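Local coordinates for protein Nrps/pks (Streptomyces albus, PDB 4OPF) that is a ketosynthase domain of the AT-less oxazolomycin synthase OzmH, probably accepting a polyketide intermediate without elongating it, at residues A[290-295]-A[308-313]. Numbering follows the deposited sequence.
Sequences TYIETN and KAIAAV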
loop_
_atom_site.group_PDB
_atom_site.type_symbol
_atom_site.label_atom_id
_atom_site.label_comp_id
_atom_site.label_asym_id
_atom_site.label_seq_id
_atom_site.Cartn_x
_atom_site.Cartn_y
_atom_site.Cartn_z
ATOM N N THR A 290 26.884 6.724 8.375
ATOM C CA THR A 290 27.975 6.067 9.078
ATOM C C THR A 290 27.821 4.558 9.208
ATOM O O THR A 290 28.828 3.836 9.315
ATOM C CB THR A 290 28.069 6.688 10.475
ATOM O OG1 THR A 290 28.340 8.068 10.311
ATOM C CG2 THR A 290 29.126 6.072 11.361
ATOM N N TYR A 291 26.590 4.072 9.219
ATOM C CA TYR A 291 26.317 2.660 9.413
ATOM C C TYR A 291 25.171 2.229 8.503
ATOM O O TYR A 291 24.208 2.965 8.348
ATOM C CB TYR A 291 25.884 2.437 10.854
ATOM C CG TYR A 291 25.641 0.989 11.234
ATOM C CD1 TYR A 291 26.681 0.214 11.664
ATOM C CD2 TYR A 291 24.369 0.393 11.133
ATOM C CE1 TYR A 291 26.519 -1.097 12.028
ATOM C CE2 TYR A 291 24.190 -0.954 11.470
ATOM C CZ TYR A 291 25.257 -1.680 11.941
ATOM O OH TYR A 291 25.162 -3.004 12.333
ATOM N N ILE A 292 25.283 1.053 7.903
ATOM C CA ILE A 292 24.230 0.452 7.122
ATOM C C ILE A 292 23.928 -0.958 7.669
ATOM O O ILE A 292 24.808 -1.821 7.721
ATOM C CB ILE A 292 24.649 0.337 5.674
ATOM C CG1 ILE A 292 25.025 1.742 5.158
ATOM C CG2 ILE A 292 23.572 -0.270 4.815
ATOM C CD1 ILE A 292 25.481 1.729 3.756
ATOM N N GLU A 293 22.684 -1.154 8.080
ATOM C CA GLU A 293 22.113 -2.472 8.273
ATOM C C GLU A 293 21.772 -3.033 6.871
ATOM O O GLU A 293 20.790 -2.652 6.245
ATOM C CB GLU A 293 20.890 -2.380 9.167
ATOM C CG GLU A 293 20.010 -3.658 9.263
ATOM C CD GLU A 293 20.606 -4.792 10.096
ATOM O OE1 GLU A 293 21.639 -4.517 10.798
ATOM O OE2 GLU A 293 20.047 -5.962 10.047
ATOM N N THR A 294 22.580 -3.978 6.427
ATOM C CA THR A 294 22.586 -4.475 5.081
ATOM C C THR A 294 21.438 -5.476 4.884
ATOM O O THR A 294 20.892 -6.018 5.827
ATOM C CB THR A 294 23.903 -5.227 4.769
ATOM O OG1 THR A 294 24.057 -6.344 5.670
ATOM C CG2 THR A 294 25.096 -4.322 4.918
ATOM N N ASN A 295 21.137 -5.749 3.629
ATOM C CA ASN A 295 20.203 -6.782 3.259
ATOM C C ASN A 295 20.653 -8.154 3.684
ATOM O O ASN A 295 19.887 -8.929 4.234
ATOM C CB ASN A 295 19.987 -6.787 1.777
ATOM C CG ASN A 295 18.935 -7.789 1.378
ATOM O OD1 ASN A 295 17.843 -7.788 1.913
ATOM N ND2 ASN A 295 19.291 -8.698 0.493
ATOM N N LYS A 308 29.264 -4.111 -3.535
ATOM C CA LYS A 308 29.668 -3.208 -4.611
ATOM C C LYS A 308 28.676 -2.101 -4.793
ATOM O O LYS A 308 29.053 -0.993 -5.094
ATOM C CB LYS A 308 29.795 -3.975 -5.915
ATOM C CG LYS A 308 30.968 -4.942 -5.870
ATOM C CD LYS A 308 31.119 -5.682 -7.196
ATOM C CE LYS A 308 32.313 -6.644 -7.140
ATOM N NZ LYS A 308 32.442 -7.529 -8.345
ATOM N N ALA A 309 27.392 -2.376 -4.590
ATOM C CA ALA A 309 26.394 -1.330 -4.793
ATOM C C ALA A 309 26.465 -0.281 -3.677
ATOM O O ALA A 309 26.352 0.950 -3.933
ATOM C CB ALA A 309 24.994 -1.943 -4.851
ATOM N N ILE A 310 26.618 -0.745 -2.431
ATOM C CA ILE A 310 26.930 0.174 -1.306
ATOM C C ILE A 310 28.163 1.077 -1.572
ATOM O O ILE A 310 28.076 2.305 -1.462
ATOM C CB ILE A 310 27.117 -0.589 -0.002
ATOM C CG1 ILE A 310 25.736 -1.168 0.391
ATOM C CG2 ILE A 310 27.636 0.356 1.105
ATOM C CD1 ILE A 310 25.820 -2.242 1.465
ATOM N N ALA A 311 29.263 0.480 -1.976
ATOM C CA ALA A 311 30.439 1.258 -2.280
ATOM C C ALA A 311 30.159 2.295 -3.373
ATOM O O ALA A 311 30.561 3.484 -3.238
ATOM C CB ALA A 311 31.605 0.359 -2.682
ATOM N N ALA A 312 29.448 1.885 -4.430
ATOM C CA ALA A 312 29.206 2.775 -5.556
ATOM C C ALA A 312 28.313 3.949 -5.183
ATOM O O ALA A 312 28.530 5.060 -5.632
ATOM C CB ALA A 312 28.647 2.019 -6.761
ATOM N N VAL A 313 27.336 3.736 -4.338
ATOM C CA VAL A 313 26.409 4.766 -4.023
ATOM C C VAL A 313 26.926 5.618 -2.851
ATOM O O VAL A 313 26.811 6.847 -2.882
ATOM C CB VAL A 313 25.042 4.189 -3.623
ATOM C CG1 VAL A 313 24.176 5.248 -2.938
ATOM C CG2 VAL A 313 24.298 3.671 -4.836
#
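I310 of helix 300-314 reaches two residues of segment 290-295, I292 and T294, within a beta-alpha-beta unit of the C-terminal part of this thiolase-fold ketosynthase. Strand 291-293 leads into the helix, which packs against the strand on its way back to the parallel neighbour, strand 322-325. The backbones stay well apart, with I292 CA and I310 CA 8.9 Å from each other, a distance that the two isoleucines span because both are directed across the interface. Their side chains run antiparallel to each other, and the terminal methyl CD1 of I292 meets the branch methyl CG2 of I310 at 3.7 Å. In I292 the ethyl arm is fully extended (chi2 179°), which lengthens its reach toward the helix. Isoleucine suits the strand because beta-branched residues favour an extended backbone; the I292 side chain also touches C322 and L324 of the adjacent strand. On the helix, the two methyls of I310 divide the work. While CG2 serves I292, CD1 faces T294, whose side chain lies roughly at right angles to it. I310 also touches M275 of helix 268-282, so this apolar residue is buried between the strand and a second helix. T294 precedes N295, which probably occupies the place of the catalytic histidine of elongating relatives. Threonine suits position 294, just past the strand, because its two branches have unlike neighbours. OG1 forms a hydrogen bond with the carbonyl oxygen of G325, giving the buried hydroxyl a polar partner, whereas the methyl remains for apolar packing. The rotation that sets OG1 between the backbone N and carbonyl carbon (chi1 60°) also turns CG2 anti to that carbon, beside the N, and there T294 CG2 lies 4.1 Å from I310 CD1.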